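Local atomic coordinates of alpha-L-arabinofuranosidase B (Aspergillus kawachii, PDB entry 6SXT), a protein that hydrolyses terminal non-reducing alpha-L-arabinofuranosyl residues from arabinoxylan, L-arabinan and arabinogalactan, taking part in the breakdown of plant hemicellulose. Residues Y401-L406 and P441-R446; V451-S456 and Q461-K466; Q425-L428 and T433-R436. All blocks are in the same frame, centred on the assembly; numbering follows the deposited sequence.

Interaction 1: Y401-L406 and P441-R446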
ATOM      1  N   TYR A 401      -8.966 -15.792  -2.450  1.00 19.52           N
ATOM      2  CA  TYR A 401      -7.966 -16.633  -3.124  1.00 19.28           C
ATOM      3  C   TYR A 401      -8.265 -16.579  -4.608  1.00 19.39           C
ATOM      4  O   TYR A 401      -9.382 -16.920  -5.052  1.00 20.59           O
ATOM      5  CB  TYR A 401      -8.071 -18.082  -2.607  1.00 21.80           C
ATOM      6  CG  TYR A 401      -6.929 -18.913  -3.092  1.00 26.27           C
ATOM      7  CD1 TYR A 401      -6.963 -19.534  -4.320  1.00 29.51           C
ATOM      8  CD2 TYR A 401      -5.794 -19.021  -2.316  1.00 33.89           C
ATOM      9  CE1 TYR A 401      -5.877 -20.281  -4.755  1.00 30.48           C
ATOM     10  CE2 TYR A 401      -4.707 -19.764  -2.736  1.00 38.38           C
ATOM     11  CZ  TYR A 401      -4.766 -20.392  -3.960  1.00 36.11           C
ATOM     12  OH  TYR A 401      -3.692 -21.102  -4.387  1.00 47.58           O
ATOM     13  N   ASN A 402      -7.314 -16.076  -5.392  1.00 21.54           N
ATOM     14  CA  ASN A 402      -7.579 -15.741  -6.802  1.00 22.77           C
ATOM     15  C   ASN A 402      -8.804 -14.822  -6.877  1.00 19.54           C
ATOM     16  O   ASN A 402      -9.562 -14.843  -7.850  1.00 20.65           O
ATOM     17  CB  ASN A 402      -7.807 -16.995  -7.667  1.00 25.64           C
ATOM     18  CG  ASN A 402      -6.509 -17.682  -8.023  1.00 42.92           C
ATOM     19  OD1 ASN A 402      -5.469 -17.026  -8.128  1.00 44.31           O
ATOM     20  ND2 ASN A 402      -6.551 -19.011  -8.150  1.00 41.77           N
ATOM     21  N   PHE A 403      -9.032 -14.021  -5.818  1.00 17.95           N
ATOM     22  CA  PHE A 403     -10.123 -13.023  -5.721  1.00 19.68           C
ATOM     23  C   PHE A 403     -11.524 -13.649  -5.678  1.00 19.22           C
ATOM     24  O   PHE A 403     -12.520 -12.917  -5.717  1.00 19.57           O
ATOM     25  CB  PHE A 403     -10.046 -11.986  -6.849  1.00 21.68           C
ATOM     26  CG  PHE A 403      -8.724 -11.248  -6.863  1.00 21.82           C
ATOM     27  CD1 PHE A 403      -8.214 -10.679  -5.708  1.00 21.98           C
ATOM     28  CD2 PHE A 403      -7.975 -11.208  -8.004  1.00 25.50           C
ATOM     29  CE1 PHE A 403      -6.986 -10.018  -5.730  1.00 21.68           C
ATOM     30  CE2 PHE A 403      -6.785 -10.493  -8.042  1.00 23.79           C
ATOM     31  CZ  PHE A 403      -6.286  -9.957  -6.896  1.00 22.57           C
ATOM     32  N   GLU A 404     -11.595 -14.962  -5.444  1.00 19.03           N
ATOM     33  CA  GLU A 404     -12.872 -15.608  -5.061  1.00 19.63           C
ATOM     34  C   GLU A 404     -12.883 -15.779  -3.540  1.00 17.21           C
ATOM     35  O   GLU A 404     -11.823 -16.037  -2.912  1.00 20.17           O
ATOM     36  CB  GLU A 404     -13.033 -16.969  -5.752  1.00 22.01           C
ATOM     37  CG  GLU A 404     -14.397 -17.579  -5.421  1.00 23.32           C
ATOM     38  CD  GLU A 404     -14.749 -18.811  -6.253  1.00 30.80           C
ATOM     39  OE1 GLU A 404     -14.005 -19.075  -7.223  1.00 30.97           O
ATOM     40  OE2 GLU A 404     -15.811 -19.454  -5.947  1.00 25.70           O
ATOM     41  N   LEU A 405     -14.046 -15.637  -2.917  1.00 18.82           N
ATOM     42  CA  LEU A 405     -14.166 -15.857  -1.462  1.00 18.73           C
ATOM     43  C   LEU A 405     -14.406 -17.358  -1.209  1.00 19.68           C
ATOM     44  O   LEU A 405     -15.384 -17.914  -1.762  1.00 20.34           O
ATOM     45  CB  LEU A 405     -15.280 -15.052  -0.822  1.00 18.94           C
ATOM     46  CG  LEU A 405     -15.147 -13.523  -1.020  1.00 19.92           C
ATOM     47  CD1 LEU A 405     -16.109 -12.823  -0.119  1.00 20.18           C
ATOM     48  CD2 LEU A 405     -13.730 -13.045  -0.766  1.00 19.23           C
ATOM     49  N   LEU A 406     -13.550 -17.889  -0.380  1.00 19.14           N
ATOM     50  CA  LEU A 406     -13.569 -19.326  -0.035  1.00 20.53           C
ATOM     51  C   LEU A 406     -13.636 -19.439   1.460  1.00 20.58           C
ATOM     52  O   LEU A 406     -13.229 -18.544   2.201  1.00 20.76           O
ATOM     53  CB  LEU A 406     -12.319 -20.035  -0.521  1.00 20.64           C
ATOM     54  CG  LEU A 406     -12.011 -19.990  -2.019  1.00 21.99           C
ATOM     55  CD1 LEU A 406     -10.741 -20.765  -2.242  1.00 25.66           C
ATOM     56  CD2 LEU A 406     -13.147 -20.521  -2.895  1.00 24.10           C
ATOM     57  N   PRO A 441      -7.365  -3.324  -0.830  1.00 16.07           N
ATOM     58  CA  PRO A 441      -8.457  -2.409  -0.558  1.00 16.60           C
ATOM     59  C   PRO A 441      -9.196  -1.802  -1.743  1.00 15.00           C
ATOM     60  O   PRO A 441     -10.182  -1.113  -1.543  1.00 15.94           O
ATOM     61  CB  PRO A 441      -7.812  -1.329   0.322  1.00 17.63           C
ATOM     62  CG  PRO A 441      -6.352  -1.389  -0.093  1.00 16.58           C
ATOM     63  CD  PRO A 441      -6.057  -2.866  -0.322  1.00 17.59           C
ATOM     64  N   THR A 442      -8.760  -2.157  -2.940  1.00 14.98           N
ATOM     65  CA  THR A 442      -9.574  -1.877  -4.135  1.00 15.05           C
ATOM     66  C   THR A 442     -10.734  -2.886  -4.270  1.00 16.57           C
ATOM     67  O   THR A 442     -11.566  -2.694  -5.152  1.00 17.62           O
ATOM     68  CB  THR A 442      -8.760  -1.955  -5.424  1.00 16.38           C
ATOM     69  OG1 THR A 442      -8.105  -3.232  -5.519  1.00 17.51           O
ATOM     70  CG2 THR A 442      -7.700  -0.863  -5.440  1.00 15.80           C
ATOM     71  N   ARG A 443     -10.722  -3.912  -3.425  1.00 16.83           N
ATOM     72  CA  ARG A 443     -11.711  -5.013  -3.562  1.00 16.78           C
ATOM     73  C   ARG A 443     -12.570  -5.170  -2.333  1.00 17.04           C
ATOM     74  O   ARG A 443     -12.134  -4.919  -1.213  1.00 17.23           O
ATOM     75  CB  ARG A 443     -10.949  -6.286  -3.884  1.00 16.21           C
ATOM     76  CG  ARG A 443     -10.284  -6.258  -5.257  1.00 17.78           C
ATOM     77  CD  ARG A 443      -9.422  -7.476  -5.542  1.00 18.85           C
ATOM     78  NE  ARG A 443      -8.907  -7.374  -6.898  1.00 19.64           N
ATOM     79  CZ  ARG A 443      -9.580  -7.676  -8.013  1.00 22.25           C
ATOM     80  NH1 ARG A 443     -10.776  -8.205  -7.950  1.00 20.02           N
ATOM     81  NH2 ARG A 443      -9.056  -7.402  -9.199  1.00 23.63           N
ATOM     82  N   TYR A 444     -13.795  -5.626  -2.595  1.00 16.43           N
ATOM     83  CA  TYR A 444     -14.876  -5.731  -1.632  1.00 16.20           C
ATOM     84  C   TYR A 444     -15.590  -7.064  -1.782  1.00 16.92           C
ATOM     85  O   TYR A 444     -15.633  -7.585  -2.889  1.00 18.00           O
ATOM     86  CB  TYR A 444     -15.931  -4.653  -1.890  1.00 17.10           C
ATOM     87  CG  TYR A 444     -15.487  -3.238  -1.586  1.00 17.17           C
ATOM     88  CD1 TYR A 444     -14.745  -2.524  -2.479  1.00 17.34           C
ATOM     89  CD2 TYR A 444     -15.845  -2.642  -0.391  1.00 17.37           C
ATOM     90  CE1 TYR A 444     -14.265  -1.267  -2.144  1.00 18.47           C
ATOM     91  CE2 TYR A 444     -15.438  -1.362  -0.075  1.00 18.33           C
ATOM     92  CZ  TYR A 444     -14.666  -0.675  -0.976  1.00 18.17           C
ATOM     93  OH  TYR A 444     -14.254   0.621  -0.663  1.00 19.35           O
ATOM     94  N   PHE A 445     -16.135  -7.568  -0.681  1.00 18.89           N
ATOM     95  CA  PHE A 445     -17.171  -8.645  -0.814  1.00 18.07           C
ATOM     96  C   PHE A 445     -18.135  -8.225  -1.922  1.00 18.25           C
ATOM     97  O   PHE A 445     -18.715  -7.121  -1.830  1.00 18.53           O
ATOM     98  CB  PHE A 445     -18.011  -8.863   0.435  1.00 19.76           C
ATOM     99  CG  PHE A 445     -17.478  -9.783   1.509  1.00 19.40           C
ATOM    100  CD1 PHE A 445     -16.158  -9.807   1.920  1.00 17.82           C
ATOM    101  CD2 PHE A 445     -18.361 -10.661   2.127  1.00 19.26           C
ATOM    102  CE1 PHE A 445     -15.737 -10.620   2.957  1.00 17.75           C
ATOM    103  CE2 PHE A 445     -17.945 -11.484   3.148  1.00 19.78           C
ATOM    104  CZ  PHE A 445     -16.636 -11.487   3.542  1.00 19.80           C
ATOM    105  N   ARG A 446     -18.342  -9.064  -2.928  1.00 17.14           N
ATOM    106  CA  ARG A 446     -19.223  -8.723  -4.061  1.00 17.99           C
ATOM    107  C   ARG A 446     -19.860 -10.017  -4.573  1.00 18.40           C
ATOM    108  O   ARG A 446     -19.099 -10.945  -4.910  1.00 19.43           O
ATOM    109  CB  ARG A 446     -18.436  -8.023  -5.184  1.00 19.11           C
ATOM    110  CG  ARG A 446     -19.310  -7.466  -6.316  1.00 18.57           C
ATOM    111  CD  ARG A 446     -19.429  -8.405  -7.538  1.00 19.67           C
ATOM    112  NE  ARG A 446     -20.458  -7.815  -8.376  1.00 20.03           N
ATOM    113  CZ  ARG A 446     -20.234  -6.849  -9.270  1.00 22.14           C
ATOM    114  NH1 ARG A 446     -19.008  -6.561  -9.654  1.00 21.55           N
ATOM    115  NH2 ARG A 446     -21.276  -6.241  -9.821  1.00 23.83           N
TER
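The guanidinium of Arg443 lies flat on one face of the Phe403 ring, its NE over the centre of the ring and the two planes only 15° apart. Arg443 CZ stands 3.8 Å from the centroid of the Phe403 ring, almost on the ring normal, which makes the stack a cation-pi pair as well. The aliphatic part of the arginine shares in it, for Arg443 CD reaches Phe403 CD1 at 3.4 Å. The arginine chain, extended from CG to NE, carries the flat group across to the ring. Its NH1 end is anchored away from the ring: NH1 donates to the carbonyl O of Ala454 and forms a salt bridge with Asp464, which probably offsets the buried charge and helps to hold the group nearly parallel to the phenyl face. Tyr440 meets the same phenylalanine edge-to-face.

A second pair, this one purely apolar, lies two residues along each segment. Leu405 CD1 points at the middle of one face of the Phe445 ring, 3.6 Å from its centroid and 7° off the normal, a CH-pi contact made by a single methyl branch.

Phe403 is a substrate-binding residue of the arabinose-binding domain, a beta-trefoil, and sits in the type I' turn Tyr401-Glu404 that joins strands 396-401 and 404-409. Arg443 thus stacks on a substrate-binding residue and probably helps to position it. Strands 404-409 and 444-448 do not pair directly here: strand 451-455 makes backbone hydrogen bonds to both segments, while Ile398 of strand 396-401 and Leu435 of strand 433-437 pack against Phe445.

Interaction 2: V451-S456 and Q461-K466; sequences VLYAAS and QTFDSK
Just after the hairpin strand 451-455 of the arabinose-binding domain, the chain turns back on itself, and the short 3-10 segment 462-463 brings Phe463 against Tyr453. The two rings form an offset stack with centroids 4.0 Å apart and planes at 8°. Phe463 CD2 lies over the rim of the tyrosine ring, 3.4 Å from Tyr453 CD1, whereas Tyr453 CD1 sits over the centre of the phenylalanine ring. Phe463 CB also rests on the tyrosine face, a CH-pi contact. Its ring is placed there by a chi1 of 47°, which puts CG between the backbone N and the carbonyl carbon. The opposite face of Phe463 is taken by CB of Gln461, and the methyl of Ala455 approaches its edge.

In this beta-trefoil domain the segment 451-456 also holds Leu452, a substrate-binding residue, and Phe463 packs beside Phe403, another of that group, so the stack probably borders the sugar-binding surface.

Further along, the carboxylate of Asp464 ties the returning loop to Ser456. Ser456 N donates to Asp464 OD1 at 3.1 Å (162°), coming from above the carboxylate plane. Gln461 N reaches the other oxygen, Asp464 OD2, at 2.9 Å, again from outside that plane, so each oxygen takes a backbone N-H from a different part of the turn. OD1 has a second partner in the salt bridge to Arg443, which probably favours the ionised acid. The hydroxyl of Ser456 is instead hydrogen-bonded to the carbonyl O of Gly458.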
ATOM      1  N   VAL A 451     -22.355 -15.929  -6.471  1.00 21.05           N
ATOM      2  CA  VAL A 451     -21.087 -16.414  -5.895  1.00 19.82           C
ATOM      3  C   VAL A 451     -20.342 -15.181  -5.340  1.00 21.07           C
ATOM      4  O   VAL A 451     -20.508 -14.086  -5.910  1.00 21.00           O
ATOM      5  CB  VAL A 451     -20.250 -17.145  -6.935  1.00 21.08           C
ATOM      6  CG1 VAL A 451     -18.919 -17.610  -6.394  1.00 22.15           C
ATOM      7  CG2 VAL A 451     -21.071 -18.315  -7.501  1.00 23.60           C
ATOM      8  N   LEU A 452     -19.634 -15.380  -4.247  1.00 19.66           N
ATOM      9  CA  LEU A 452     -18.907 -14.247  -3.583  1.00 18.90           C
ATOM     10  C   LEU A 452     -17.484 -14.162  -4.095  1.00 20.59           C
ATOM     11  O   LEU A 452     -16.748 -15.113  -4.108  1.00 19.39           O
ATOM     12  CB  LEU A 452     -18.911 -14.344  -2.052  1.00 18.31           C
ATOM     13  CG  LEU A 452     -20.028 -13.624  -1.314  1.00 21.26           C
ATOM     14  CD1 LEU A 452     -19.979 -12.089  -1.475  1.00 19.92           C
ATOM     15  CD2 LEU A 452     -21.418 -14.084  -1.762  1.00 22.08           C
ATOM     16  N   TYR A 453     -17.083 -12.911  -4.381  1.00 19.43           N
ATOM     17  CA  TYR A 453     -15.727 -12.562  -4.824  1.00 18.03           C
ATOM     18  C   TYR A 453     -15.234 -11.355  -4.009  1.00 17.46           C
ATOM     19  O   TYR A 453     -16.036 -10.710  -3.366  1.00 18.28           O
ATOM     20  CB  TYR A 453     -15.710 -12.218  -6.314  1.00 19.72           C
ATOM     21  CG  TYR A 453     -16.183 -13.345  -7.208  1.00 19.69           C
ATOM     22  CD1 TYR A 453     -15.299 -14.303  -7.626  1.00 21.12           C
ATOM     23  CD2 TYR A 453     -17.522 -13.446  -7.566  1.00 21.86           C
ATOM     24  CE1 TYR A 453     -15.725 -15.370  -8.404  1.00 23.57           C
ATOM     25  CE2 TYR A 453     -17.964 -14.543  -8.320  1.00 20.43           C
ATOM     26  CZ  TYR A 453     -17.059 -15.484  -8.752  1.00 26.18           C
ATOM     27  OH  TYR A 453     -17.486 -16.541  -9.539  1.00 24.96           O
ATOM     28  N   ALA A 454     -13.926 -11.156  -4.066  1.00 18.68           N
ATOM     29  CA  ALA A 454     -13.317  -9.865  -3.669  1.00 18.56           C
ATOM     30  C   ALA A 454     -13.141  -9.090  -4.979  1.00 16.69           C
ATOM     31  O   ALA A 454     -12.201  -9.351  -5.717  1.00 18.20           O
ATOM     32  CB  ALA A 454     -12.029 -10.121  -2.935  1.00 18.62           C
ATOM     33  N   ALA A 455     -14.132  -8.282  -5.298  1.00 17.97           N
ATOM     34  CA  ALA A 455     -14.240  -7.616  -6.618  1.00 18.74           C
ATOM     35  C   ALA A 455     -13.878  -6.132  -6.481  1.00 16.27           C
ATOM     36  O   ALA A 455     -14.236  -5.494  -5.470  1.00 17.38           O
ATOM     37  CB  ALA A 455     -15.639  -7.714  -7.158  1.00 19.13           C
ATOM     38  N   SER A 456     -13.291  -5.626  -7.555  1.00 17.76           N
ATOM     39  CA  SER A 456     -13.076  -4.179  -7.741  1.00 18.50           C
ATOM     40  C   SER A 456     -14.205  -3.594  -8.583  1.00 18.32           C
ATOM     41  O   SER A 456     -14.882  -4.300  -9.335  1.00 20.21           O
ATOM     42  CB  SER A 456     -11.705  -3.911  -8.262  1.00 18.66           C
ATOM     43  OG  SER A 456     -11.491  -4.519  -9.538  1.00 18.76           O
ATOM     44  N   GLN A 461     -11.235  -8.855 -14.079  1.00 22.76           N
ATOM     45  CA  GLN A 461     -12.012 -10.108 -13.848  1.00 25.60           C
ATOM     46  C   GLN A 461     -13.442  -9.846 -14.309  1.00 22.79           C
ATOM     47  O   GLN A 461     -14.004  -8.741 -14.135  1.00 22.47           O
ATOM     48  CB  GLN A 461     -11.903 -10.563 -12.386  1.00 25.08           C
ATOM     49  CG  GLN A 461     -10.527 -11.145 -12.048  1.00 29.25           C
ATOM     50  CD  GLN A 461      -9.515 -10.143 -11.582  1.00 35.57           C
ATOM     51  OE1 GLN A 461      -8.302 -10.384 -11.665  1.00 36.64           O
ATOM     52  NE2 GLN A 461     -10.003  -9.013 -11.090  1.00 31.27           N
ATOM     53  N   THR A 462     -14.162 -10.909 -14.738  1.00 25.44           N
ATOM     54  CA  THR A 462     -15.579 -10.724 -15.121  0.50 23.96           C
ATOM     55  C   THR A 462     -16.393 -10.234 -13.918  1.00 21.08           C
ATOM     56  O   THR A 462     -17.276  -9.403 -14.117  1.00 23.40           O
ATOM     57  CB  THR A 462     -16.159 -12.014 -15.715  0.50 26.38           C
ATOM     58  OG1 THR A 462     -15.961 -13.008 -14.708  0.50 29.71           O
ATOM     59  CG2 THR A 462     -15.494 -12.351 -17.030  0.50 27.90           C
ATOM     60  N   PHE A 463     -16.059 -10.670 -12.701  1.00 21.94           N
ATOM     61  CA  PHE A 463     -16.833 -10.330 -11.489  1.00 21.52           C
ATOM     62  C   PHE A 463     -16.435  -8.933 -10.948  1.00 19.77           C
ATOM     63  O   PHE A 463     -16.996  -8.533  -9.942  1.00 22.19           O
ATOM     64  CB  PHE A 463     -16.626 -11.374 -10.398  1.00 22.46           C
ATOM     65  CG  PHE A 463     -15.205 -11.782 -10.136  1.00 22.68           C
ATOM     66  CD1 PHE A 463     -14.364 -11.009  -9.334  1.00 20.96           C
ATOM     67  CD2 PHE A 463     -14.678 -12.946 -10.690  1.00 21.93           C
ATOM     68  CE1 PHE A 463     -13.078 -11.433  -9.076  1.00 21.89           C
ATOM     69  CE2 PHE A 463     -13.369 -13.338 -10.465  1.00 24.03           C
ATOM     70  CZ  PHE A 463     -12.561 -12.599  -9.629  1.00 23.45           C
ATOM     71  N   ASP A 464     -15.563  -8.228 -11.652  1.00 20.68           N
ATOM     72  CA  ASP A 464     -15.283  -6.799 -11.374  1.00 21.60           C
ATOM     73  C   ASP A 464     -16.214  -5.922 -12.184  1.00 23.14           C
ATOM     74  O   ASP A 464     -15.995  -4.692 -12.251  1.00 21.97           O
ATOM     75  CB  ASP A 464     -13.844  -6.423 -11.713  1.00 21.56           C
ATOM     76  CG  ASP A 464     -12.739  -7.171 -10.992  1.00 19.53           C
ATOM     77  OD1 ASP A 464     -12.974  -7.622  -9.860  1.00 19.62           O
ATOM     78  OD2 ASP A 464     -11.647  -7.321 -11.598  1.00 21.96           O
ATOM     79  N   SER A 465     -17.305  -6.462 -12.743  1.00 22.72           N
ATOM     80  CA  SER A 465     -18.262  -5.621 -13.502  1.00 22.92           C
ATOM     81  C   SER A 465     -18.696  -4.377 -12.736  1.00 20.48           C
ATOM     82  O   SER A 465     -19.143  -4.420 -11.568  1.00 21.32           O
ATOM     83  CB  SER A 465     -19.468  -6.432 -13.944  1.00 25.14           C
ATOM     84  OG  SER A 465     -20.368  -5.590 -14.612  1.00 25.33           O
ATOM     85  N   LYS A 466     -18.702  -3.217 -13.410  1.00 22.65           N
ATOM     86  CA  LYS A 466     -19.260  -2.008 -12.803  1.00 21.98           C
ATOM     87  C   LYS A 466     -20.767  -2.074 -12.664  1.00 21.34           C
ATOM     88  O   LYS A 466     -21.320  -1.381 -11.825  1.00 22.33           O
ATOM     89  CB  LYS A 466     -18.866  -0.785 -13.636  1.00 23.85           C
ATOM     90  CG  LYS A 466     -17.374  -0.512 -13.604  1.00 27.11           C
ATOM     91  CD  LYS A 466     -17.116   0.913 -14.055  1.00 33.81           C
ATOM     92  CE  LYS A 466     -15.880   1.503 -13.444  1.00 37.08           C
ATOM     93  NZ  LYS A 466     -15.802   2.926 -13.764  1.00 35.98           N
TER

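Interaction 3: Q425-L428 and T433-R436. With NAG (2-acetamido-2-deoxy-beta-D-glucopyranose), chain D.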
ATOM      1  N   GLN A 425     -17.131  -0.906   5.965  1.00 17.86           N
ATOM      2  CA  GLN A 425     -17.271   0.464   5.419  1.00 17.49           C
ATOM      3  C   GLN A 425     -18.764   0.751   5.321  1.00 19.25           C
ATOM      4  O   GLN A 425     -19.537  -0.159   4.907  1.00 19.74           O
ATOM      5  CB  GLN A 425     -16.604   0.509   4.059  1.00 18.19           C
ATOM      6  CG  GLN A 425     -16.567   1.922   3.463  1.00 19.99           C
ATOM      7  CD  GLN A 425     -15.862   2.017   2.146  1.00 18.38           C
ATOM      8  OE1 GLN A 425     -14.951   1.237   1.813  1.00 17.85           O
ATOM      9  NE2 GLN A 425     -16.239   3.044   1.368  1.00 19.13           N
ATOM     10  N   ALA A 426     -19.199   1.946   5.645  1.00 18.22           N
ATOM     11  CA  ALA A 426     -20.610   2.310   5.425  1.00 19.59           C
ATOM     12  C   ALA A 426     -20.999   1.870   4.011  1.00 19.28           C
ATOM     13  O   ALA A 426     -20.334   2.210   3.023  1.00 20.19           O
ATOM     14  CB  ALA A 426     -20.768   3.805   5.654  1.00 20.07           C
ATOM     15  N   ALA A 427     -22.118   1.143   3.838  1.00 18.94           N
ATOM     16  CA  ALA A 427     -22.457   0.550   2.549  1.00 18.29           C
ATOM     17  C   ALA A 427     -22.475   1.601   1.441  1.00 18.41           C
ATOM     18  O   ALA A 427     -23.033   2.705   1.631  1.00 19.87           O
ATOM     19  CB  ALA A 427     -23.805  -0.154   2.588  1.00 19.34           C
ATOM     20  N   LEU A 428     -21.960   1.238   0.294  1.00 18.34           N
ATOM     21  CA  LEU A 428     -21.926   2.166  -0.853  1.00 19.90           C
ATOM     22  C   LEU A 428     -23.343   2.567  -1.273  1.00 22.03           C
ATOM     23  O   LEU A 428     -23.506   3.677  -1.804  1.00 19.34           O
ATOM     24  CB  LEU A 428     -21.140   1.604  -2.008  1.00 18.13           C
ATOM     25  CG  LEU A 428     -19.672   1.294  -1.743  1.00 21.50           C
ATOM     26  CD1 LEU A 428     -18.955   1.039  -3.067  1.00 21.27           C
ATOM     27  CD2 LEU A 428     -18.973   2.374  -0.955  1.00 24.36           C
ATOM     28  N   THR A 433     -23.570  -2.525   5.337  1.00 18.96           N
ATOM     29  CA  THR A 433     -22.105  -2.478   5.335  1.00 18.84           C
ATOM     30  C   THR A 433     -21.599  -2.918   3.976  1.00 19.90           C
ATOM     31  O   THR A 433     -22.203  -3.735   3.303  1.00 18.56           O
ATOM     32  CB  THR A 433     -21.525  -3.364   6.448  1.00 19.98           C
ATOM     33  OG1 THR A 433     -20.140  -3.031   6.573  1.00 19.87           O
ATOM     34  CG2 THR A 433     -21.685  -4.839   6.124  1.00 21.40           C
ATOM     35  N   SER A 434     -20.443  -2.399   3.590  1.00 16.63           N
ATOM     36  CA  SER A 434     -19.611  -2.973   2.533  1.00 17.89           C
ATOM     37  C   SER A 434     -18.366  -3.523   3.240  1.00 21.76           C
ATOM     38  O   SER A 434     -17.814  -2.830   4.105  1.00 29.84           O
ATOM     39  CB  SER A 434     -19.261  -1.994   1.440  1.00 18.83           C
ATOM     40  OG  SER A 434     -20.467  -1.529   0.806  1.00 18.75           O
ATOM     41  N   LEU A 435     -17.855  -4.660   2.819  1.00 17.79           N
ATOM     42  CA  LEU A 435     -16.711  -5.274   3.520  1.00 16.93           C
ATOM     43  C   LEU A 435     -15.490  -5.209   2.602  1.00 17.26           C
ATOM     44  O   LEU A 435     -15.395  -5.928   1.587  1.00 17.26           O
ATOM     45  CB  LEU A 435     -17.086  -6.729   3.874  1.00 17.54           C
ATOM     46  CG  LEU A 435     -18.192  -6.836   4.922  1.00 19.05           C
ATOM     47  CD1 LEU A 435     -18.616  -8.299   5.101  1.00 20.85           C
ATOM     48  CD2 LEU A 435     -17.705  -6.290   6.228  1.00 21.53           C
ATOM     49  N   ARG A 436     -14.577  -4.272   2.917  1.00 16.66           N
ATOM     50  CA  ARG A 436     -13.412  -4.012   2.058  1.00 17.42           C
ATOM     51  C   ARG A 436     -12.276  -4.958   2.453  1.00 15.80           C
ATOM     52  O   ARG A 436     -11.994  -5.088   3.610  1.00 16.64           O
ATOM     53  CB  ARG A 436     -12.967  -2.558   2.269  1.00 16.42           C
ATOM     54  CG  ARG A 436     -11.937  -2.081   1.259  1.00 16.18           C
ATOM     55  CD  ARG A 436     -11.598  -0.603   1.387  1.00 15.85           C
ATOM     56  NE  ARG A 436     -10.970  -0.386   2.666  1.00 15.56           N
ATOM     57  CZ  ARG A 436     -11.539   0.166   3.753  1.00 16.20           C
ATOM     58  NH1 ARG A 436     -12.779   0.620   3.736  1.00 17.19           N
ATOM     59  NH2 ARG A 436     -10.859   0.238   4.902  1.00 17.13           N
TER
HETATM   60  C1  NAG D 504     -24.129   6.835   0.388  1.00 20.76           C
HETATM   61  C2  NAG D 504     -25.642   6.652   0.417  1.00 19.96           C
HETATM   62  C3  NAG D 504     -26.214   7.146   1.759  1.00 19.80           C
HETATM   63  C4  NAG D 504     -25.451   6.526   2.942  1.00 20.72           C
HETATM   64  C5  NAG D 504     -23.940   6.526   2.732  1.00 21.65           C
HETATM   65  C6  NAG D 504     -23.206   5.657   3.785  1.00 24.57           C
HETATM   66  C7  NAG D 504     -26.587   6.646  -1.855  1.00 24.73           C
HETATM   67  C8  NAG D 504     -27.135   7.456  -2.980  1.00 28.06           C
HETATM   68  N2  NAG D 504     -26.266   7.311  -0.734  1.00 22.09           N
HETATM   69  O3  NAG D 504     -27.646   6.860   1.876  1.00 22.65           O
HETATM   70  O4  NAG D 504     -25.836   7.143   4.174  1.00 22.93           O
HETATM   71  O5  NAG D 504     -23.537   6.047   1.436  1.00 21.94           O
HETATM   72  O6  NAG D 504     -23.726   4.293   3.752  1.00 21.97           O
HETATM   73  O7  NAG D 504     -26.447   5.426  -1.950  1.00 26.65           O
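The side chain of Gln425 reaches across to Arg436, the two side chains crossing at about a right angle. Gln425 CB lies 3.6 Å from Ser434 O; CG, anti to the backbone N (chi1 -174°), continues an extended chain past Arg436 NH1 at 4.0 Å; Gln425 CD lies 3.7 Å from the same Arg436 NH1; and the tip, Gln425 OE1, accepts a hydrogen bond of 3.0 Å from Arg436 NH1. The oxygen is in the guanidinium plane, but the donor stands 39° above the carbonyl plane, with amide and guanidinium planes turned 49° apart. OE1 also bonds to the hydroxyl of Tyr444, so this one oxygen joins two residues of the domain, and Arg436 NH2 goes on to the carbonyl O of Leu322.

In the backbone, Gln425 and Ser434 form an antiparallel hydrogen-bonded pair. Ser434 N gives a nearly straight bond to Gln425 O (2.8 Å), while the return bond from Gln425 N to Ser434 O is more bent. Beyond Ala426 the first strand leaves the ladder, and there the serine hydroxyl takes over as a partner: Leu428 N donates to Ser434 OG at 3.2 Å. That hydroxyl is also hydrogen-bonded to Val473 O. The N-acetylglucosamine O6 donates to Ala427 O at 2.7 Å, a contact of a sugar, probably linked to Asn67, with the chain that carries it.

The contact closes the beta hairpin of strands 422-426 and 433-437 in the arabinose-binding domain. Strand 444-448 lies against its second strand through Tyr444 and Phe445, helix 469-472 packs on Leu428, and the backbone of Thr433 is hydrogen-bonded to Phe475 in strand 475-479.

In the fold
All three contacts belong to the C-terminal arabinose-binding domain. From the N-terminal side, the turn of 401-406 comes first and meets 441-446 after 34 intervening residues; interaction 1 thereby closes a long loop. Within that loop lies interaction 3, the short hairpin closure of 425-428 on 433-436, coupled to it where Phe445 N meets Leu435 O. Interaction 2 opens only after interaction 1 has closed, folding 461-466 back on 451-456. It adjoins interaction 1 through Phe403 O with Ala454 N and through Arg446 NH1 with Phe463 O, whereas interactions 2 and 3 remain about 7 Å apart at their nearest atoms.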